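Local structure of prephenate dehydratase:Amino acid-binding ACT (Brucella abortus, 6VH5) at residues A[237-249]-A[260-274]. The protein probably catalyses the conversion of prephenate to 3-phenylpyruvate in phenylalanine biosynthesis, and binds phenylalanine at its ACT domains. Residues are numbered along the deposited sequence; the frame is centred on the assembly and turned at random.
Sequences FATNGVNMTKLES and QFYADIEGHPEERSV. With PHE (phenylalanine), chain E; PHE (phenylalanine), chain J; EDO (1,2-ethanediol), chain K.
I265 packs between F237, V242 and M244 on the helix-covered face of an antiparallel hairpin. Its CG1 sits between the backbone N and the carbonyl carbon (chi1 60°), which carries CD1 to F237 CE1, 3.6 Å away, the two side chains crossing nearly at right angles. M244 CE lies over one face of the F237 ring, offset toward its rim, and touches I265 CG2 at 3.8 Å. Farther along, L247 CD1 meets A263 CB and, at 3.7 Å, F261 CD1. Where T245 and K246 both face D264, a classic beta bulge shifts the register; T245 N and K246 O bond to the backbone of D264. On the other face, K246 and D264 run side by side, K246 CD 3.6 Å from D264 OD2, while the K246 chain slants across Y262, its CE against CE2. K246 NZ forms a salt bridge with E76; D264 OD1 bonds to T218 and OD2 pairs with R195. N243 and E266 point the same way, joined by a weak bond from N243 ND2 to E266 OE1 (3.3 Å), their planes 61° apart; E266 OE2 forms a salt bridge with R300. N243 OD1 takes the amino N of one bound phenylalanine at 2.6 Å, and M244 N donates to its carboxylate O. The second phenylalanine meets the F261 ring edge, its CG 3.5 Å from F261 CZ. L247 N and S249 OG hydrogen-bond to S249 OG and L247 N of the second subunit. Strand 258-266 lies between outermost strand 243-251 and strand 215-224, and F237 of helix 229-240 packs on helix 272-283.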
loop_
_atom_site.group_PDB
_atom_site.type_symbol
_atom_site.label_atom_id
_atom_site.label_comp_id
_atom_site.label_asym_id
_atom_site.label_seq_id
_atom_site.Cartn_x
_atom_site.Cartn_y
_atom_site.Cartn_z
ATOM N N PHE A 237 10.743 -2.062 25.457
ATOM C CA PHE A 237 11.554 -2.818 24.510
ATOM C C PHE A 237 12.993 -2.322 24.525
ATOM O O PHE A 237 13.932 -3.126 24.459
ATOM C CB PHE A 237 10.959 -2.736 23.109
ATOM C CG PHE A 237 9.526 -3.162 23.039
ATOM C CD1 PHE A 237 9.195 -4.504 23.029
ATOM C CD2 PHE A 237 8.507 -2.223 22.971
ATOM C CE1 PHE A 237 7.877 -4.905 22.990
ATOM C CE2 PHE A 237 7.179 -2.621 22.915
ATOM C CZ PHE A 237 6.865 -3.962 22.925
ATOM N N ALA A 238 13.178 -1.008 24.694
ATOM C CA ALA A 238 14.511 -0.410 24.661
ATOM C C ALA A 238 15.411 -0.944 25.775
ATOM O O ALA A 238 16.583 -1.261 25.536
ATOM C CB ALA A 238 14.388 1.114 24.759
ATOM N N THR A 239 14.889 -1.031 27.006
ATOM C CA THR A 239 15.693 -1.436 28.154
ATOM C C THR A 239 15.685 -2.941 28.407
ATOM O O THR A 239 16.313 -3.394 29.367
ATOM C CB THR A 239 15.242 -0.699 29.434
ATOM O OG1 THR A 239 13.845 -0.934 29.662
ATOM C CG2 THR A 239 15.508 0.812 29.336
ATOM N N ASN A 240 14.967 -3.731 27.619
ATOM C CA ASN A 240 15.016 -5.173 27.808
ATOM C C ASN A 240 15.658 -5.912 26.643
ATOM O O ASN A 240 15.759 -7.145 26.687
ATOM C CB ASN A 240 13.612 -5.704 28.085
ATOM C CG ASN A 240 13.197 -5.453 29.511
ATOM O OD1 ASN A 240 13.644 -6.152 30.414
ATOM N ND2 ASN A 240 12.390 -4.417 29.733
ATOM N N GLY A 241 16.179 -5.187 25.656
ATOM C CA GLY A 241 16.845 -5.817 24.539
ATOM C C GLY A 241 15.917 -6.534 23.596
ATOM O O GLY A 241 16.305 -7.546 23.002
ATOM N N VAL A 242 14.699 -6.028 23.429
ATOM C CA VAL A 242 13.753 -6.587 22.471
ATOM C C VAL A 242 13.891 -5.797 21.176
ATOM O O VAL A 242 13.662 -4.581 21.157
ATOM C CB VAL A 242 12.315 -6.514 22.999
ATOM C CG1 VAL A 242 11.381 -7.233 22.042
ATOM C CG2 VAL A 242 12.216 -7.074 24.397
ATOM N N ASN A 243 14.275 -6.479 20.097
ATOM C CA ASN A 243 14.422 -5.822 18.801
ATOM C C ASN A 243 13.067 -5.734 18.119
ATOM O O ASN A 243 12.353 -6.734 18.005
ATOM C CB ASN A 243 15.412 -6.575 17.912
ATOM C CG ASN A 243 15.954 -5.712 16.744
ATOM O OD1 ASN A 243 16.184 -4.505 16.877
ATOM N ND2 ASN A 243 16.126 -6.345 15.584
ATOM N N MET A 244 12.704 -4.528 17.697
ATOM C CA MET A 244 11.496 -4.284 16.920
ATOM C C MET A 244 11.882 -4.124 15.451
ATOM O O MET A 244 12.809 -3.369 15.133
ATOM C CB MET A 244 10.783 -3.038 17.443
ATOM C CG MET A 244 9.457 -2.735 16.791
ATOM S SD MET A 244 8.609 -1.379 17.612
ATOM C CE MET A 244 8.161 -2.154 19.176
ATOM N N THR A 245 11.201 -4.853 14.558
ATOM C CA THR A 245 11.578 -4.852 13.153
ATOM C C THR A 245 10.514 -4.266 12.240
ATOM O O THR A 245 10.767 -4.121 11.038
ATOM C CB THR A 245 11.917 -6.271 12.678
ATOM O OG1 THR A 245 10.746 -7.091 12.720
ATOM C CG2 THR A 245 12.985 -6.893 13.545
ATOM N N LYS A 246 9.340 -3.917 12.763
ATOM C CA LYS A 246 8.337 -3.252 11.946
ATOM C C LYS A 246 7.507 -2.349 12.842
ATOM O O LYS A 246 7.174 -2.722 13.974
ATOM C CB LYS A 246 7.457 -4.280 11.222
ATOM C CG LYS A 246 6.510 -3.695 10.186
ATOM C CD LYS A 246 5.676 -4.793 9.557
ATOM C CE LYS A 246 4.621 -4.230 8.616
ATOM N NZ LYS A 246 5.255 -3.577 7.448
ATOM N N LEU A 247 7.173 -1.165 12.334
ATOM C CA LEU A 247 6.363 -0.233 13.121
ATOM C C LEU A 247 5.707 0.753 12.171
ATOM O O LEU A 247 6.394 1.399 11.371
ATOM C CB LEU A 247 7.218 0.490 14.175
ATOM C CG LEU A 247 6.479 1.381 15.180
ATOM C CD1 LEU A 247 5.387 0.579 15.905
ATOM C CD2 LEU A 247 7.460 2.006 16.202
ATOM N N GLU A 248 4.384 0.810 12.202
ATOM C CA GLU A 248 3.614 1.659 11.306
ATOM C C GLU A 248 2.568 2.438 12.080
ATOM O O GLU A 248 1.770 1.850 12.816
ATOM C CB GLU A 248 2.939 0.825 10.239
ATOM C CG GLU A 248 3.761 0.551 9.016
ATOM C CD GLU A 248 2.882 -0.019 7.942
ATOM O OE1 GLU A 248 1.693 -0.218 8.264
ATOM O OE2 GLU A 248 3.346 -0.206 6.796
ATOM N N SER A 249 2.516 3.741 11.844
ATOM C CA SER A 249 1.538 4.592 12.495
ATOM C C SER A 249 0.273 4.701 11.656
ATOM O O SER A 249 0.292 4.604 10.423
ATOM C CB SER A 249 2.126 5.977 12.760
ATOM O OG SER A 249 1.965 6.849 11.663
ATOM N N GLN A 260 -3.047 4.549 16.229
ATOM C CA GLN A 260 -2.820 3.118 16.360
ATOM C C GLN A 260 -1.512 2.736 15.671
ATOM O O GLN A 260 -1.134 3.320 14.653
ATOM C CB GLN A 260 -3.981 2.300 15.783
ATOM C CG GLN A 260 -3.888 0.817 16.135
ATOM C CD GLN A 260 -5.176 0.074 15.890
ATOM O OE1 GLN A 260 -6.198 0.366 16.507
ATOM N NE2 GLN A 260 -5.132 -0.900 14.992
ATOM N N PHE A 261 -0.823 1.750 16.243
ATOM C CA PHE A 261 0.468 1.294 15.747
ATOM C C PHE A 261 0.399 -0.198 15.472
ATOM O O PHE A 261 -0.232 -0.956 16.218
ATOM C CB PHE A 261 1.616 1.583 16.746
ATOM C CG PHE A 261 2.072 3.021 16.755
ATOM C CD1 PHE A 261 3.113 3.441 15.914
ATOM C CD2 PHE A 261 1.437 3.965 17.556
ATOM C CE1 PHE A 261 3.523 4.768 15.885
ATOM C CE2 PHE A 261 1.836 5.295 17.531
ATOM C CZ PHE A 261 2.884 5.699 16.695
ATOM N N TYR A 262 1.048 -0.603 14.391
ATOM C CA TYR A 262 1.211 -2.000 14.025
ATOM C C TYR A 262 2.685 -2.330 14.191
ATOM O O TYR A 262 3.537 -1.603 13.680
ATOM C CB TYR A 262 0.729 -2.235 12.580
ATOM C CG TYR A 262 0.782 -3.658 12.072
ATOM C CD1 TYR A 262 -0.379 -4.418 11.941
ATOM C CD2 TYR A 262 1.989 -4.224 11.657
ATOM C CE1 TYR A 262 -0.337 -5.720 11.437
ATOM C CE2 TYR A 262 2.050 -5.523 11.165
ATOM C CZ TYR A 262 0.882 -6.268 11.059
ATOM O OH TYR A 262 0.947 -7.559 10.577
ATOM N N ALA A 263 2.992 -3.410 14.903
ATOM C CA ALA A 263 4.378 -3.669 15.266
ATOM C C ALA A 263 4.703 -5.154 15.226
ATOM O O ALA A 263 3.856 -5.996 15.544
ATOM C CB ALA A 263 4.690 -3.121 16.667
ATOM N N ASP A 264 5.933 -5.458 14.818
ATOM C CA ASP A 264 6.535 -6.779 14.937
ATOM C C ASP A 264 7.743 -6.654 15.861
ATOM O O ASP A 264 8.536 -5.717 15.713
ATOM C CB ASP A 264 7.018 -7.324 13.581
ATOM C CG ASP A 264 5.899 -7.512 12.543
ATOM O OD1 ASP A 264 4.695 -7.326 12.836
ATOM O OD2 ASP A 264 6.261 -7.864 11.397
ATOM N N ILE A 265 7.889 -7.584 16.808
ATOM C CA ILE A 265 9.112 -7.707 17.596
ATOM C C ILE A 265 9.628 -9.132 17.423
ATOM O O ILE A 265 8.886 -10.059 17.073
ATOM C CB ILE A 265 8.931 -7.384 19.106
ATOM C CG1 ILE A 265 7.910 -8.324 19.729
ATOM C CG2 ILE A 265 8.521 -5.927 19.352
ATOM C CD1 ILE A 265 7.664 -8.061 21.172
ATOM N N GLU A 266 10.923 -9.294 17.655
ATOM C CA GLU A 266 11.573 -10.601 17.667
ATOM C C GLU A 266 11.606 -11.074 19.115
ATOM O O GLU A 266 12.389 -10.581 19.929
ATOM C CB GLU A 266 12.959 -10.506 17.036
ATOM C CG GLU A 266 12.874 -10.082 15.565
ATOM C CD GLU A 266 14.216 -9.946 14.862
ATOM O OE1 GLU A 266 15.217 -9.531 15.496
ATOM O OE2 GLU A 266 14.262 -10.267 13.655
ATOM N N GLY A 267 10.717 -11.990 19.442
ATOM C CA GLY A 267 10.551 -12.488 20.787
ATOM C C GLY A 267 9.224 -13.196 20.931
ATOM O O GLY A 267 8.315 -13.058 20.108
ATOM N N HIS A 268 9.134 -13.999 21.987
ATOM C CA HIS A 268 7.977 -14.769 22.396
ATOM C C HIS A 268 7.384 -14.191 23.679
ATOM O O HIS A 268 8.137 -13.800 24.577
ATOM C CB HIS A 268 8.367 -16.232 22.621
ATOM C CG HIS A 268 7.199 -17.149 22.784
ATOM N ND1 HIS A 268 6.427 -17.175 23.924
ATOM C CD2 HIS A 268 6.656 -18.056 21.938
ATOM C CE1 HIS A 268 5.468 -18.073 23.780
ATOM N NE2 HIS A 268 5.590 -18.623 22.586
ATOM N N PRO A 269 6.055 -14.108 23.792
ATOM C CA PRO A 269 5.449 -13.448 24.968
ATOM C C PRO A 269 5.781 -14.092 26.310
ATOM O O PRO A 269 5.615 -13.438 27.350
ATOM C CB PRO A 269 3.942 -13.532 24.676
ATOM C CG PRO A 269 3.853 -13.646 23.195
ATOM C CD PRO A 269 5.044 -14.467 22.782
ATOM N N GLU A 270 6.203 -15.355 26.329
ATOM C CA GLU A 270 6.577 -16.027 27.565
ATOM C C GLU A 270 8.037 -15.816 27.964
ATOM O O GLU A 270 8.407 -16.154 29.095
ATOM C CB GLU A 270 6.256 -17.518 27.439
ATOM C CG GLU A 270 4.826 -17.830 27.878
ATOM C CD GLU A 270 4.199 -18.981 27.123
ATOM O OE1 GLU A 270 4.897 -19.979 26.849
ATOM O OE2 GLU A 270 3.001 -18.869 26.788
ATOM N N GLU A 271 8.876 -15.270 27.088
ATOM C CA GLU A 271 10.222 -14.903 27.510
ATOM C C GLU A 271 10.145 -13.749 28.493
ATOM O O GLU A 271 9.404 -12.786 28.276
ATOM C CB GLU A 271 11.096 -14.508 26.316
ATOM C CG GLU A 271 11.608 -15.686 25.499
ATOM C CD GLU A 271 12.292 -15.257 24.208
ATOM O OE1 GLU A 271 13.460 -14.808 24.264
ATOM O OE2 GLU A 271 11.651 -15.362 23.143
ATOM N N ARG A 272 10.963 -13.823 29.546
ATOM C CA ARG A 272 10.887 -12.822 30.605
ATOM C C ARG A 272 11.065 -11.418 30.050
ATOM O O ARG A 272 10.310 -10.501 30.401
ATOM C CB ARG A 272 11.940 -13.103 31.670
ATOM C CG ARG A 272 11.789 -12.225 32.889
ATOM C CD ARG A 272 10.347 -12.246 33.373
ATOM N NE ARG A 272 10.179 -11.628 34.686
ATOM C CZ ARG A 272 9.004 -11.244 35.181
ATOM N NH1 ARG A 272 7.899 -11.407 34.458
ATOM N NH2 ARG A 272 8.931 -10.688 36.386
ATOM N N SER A 273 12.049 -11.240 29.161
ATOM C CA SER A 273 12.333 -9.917 28.621
ATOM C C SER A 273 11.141 -9.354 27.863
ATOM O O SER A 273 10.762 -8.193 28.063
ATOM C CB SER A 273 13.569 -9.983 27.734
ATOM O OG SER A 273 14.740 -10.009 28.542
ATOM N N VAL A 274 10.497 -10.179 27.032
ATOM C CA VAL A 274 9.328 -9.716 26.300
ATOM C C VAL A 274 8.167 -9.485 27.252
ATOM O O VAL A 274 7.442 -8.487 27.150
ATOM C CB VAL A 274 8.974 -10.725 25.192
ATOM C CG1 VAL A 274 7.760 -10.250 24.411
ATOM C CG2 VAL A 274 10.176 -10.922 24.258
HETATM N N PHE E . 15.194 -2.562 15.380
HETATM C CA PHE E . 15.448 -1.180 15.775
HETATM C C PHE E . 14.860 -0.913 17.146
HETATM O O PHE E . 14.196 -1.797 17.699
HETATM C CB PHE E . 14.874 -0.182 14.769
HETATM C CG PHE E . 13.446 -0.470 14.350
HETATM C CD1 PHE E . 13.176 -0.988 13.094
HETATM C CD2 PHE E . 12.383 -0.207 15.203
HETATM C CE1 PHE E . 11.868 -1.247 12.698
HETATM C CE2 PHE E . 11.084 -0.462 14.821
HETATM C CZ PHE E . 10.820 -0.984 13.568
HETATM O OXT PHE E . 15.033 0.184 17.683
HETATM N N PHE J . 2.024 11.699 18.403
HETATM C CA PHE J . 2.528 10.761 19.398
HETATM C C PHE J . 3.980 11.043 19.787
HETATM O O PHE J . 4.592 10.236 20.494
HETATM C CB PHE J . 2.404 9.323 18.899
HETATM C CG PHE J . 2.853 9.128 17.467
HETATM C CD1 PHE J . 1.921 9.035 16.444
HETATM C CD2 PHE J . 4.193 9.012 17.151
HETATM C CE1 PHE J . 2.325 8.854 15.121
HETATM C CE2 PHE J . 4.604 8.831 15.842
HETATM C CZ PHE J . 3.664 8.748 14.821
HETATM O OXT PHE J . 4.563 12.064 19.406
HETATM C C1 EDO K . 12.636 0.649 20.524
HETATM O O1 EDO K . 13.827 1.041 19.815
HETATM C C2 EDO K . 12.604 -0.860 20.799
HETATM O O2 EDO K . 13.864 -1.499 20.538
HETATM O O HOH W 1 14.950 -9.230 20.185
HETATM O O HOH W 2 9.125 -7.594 10.699
#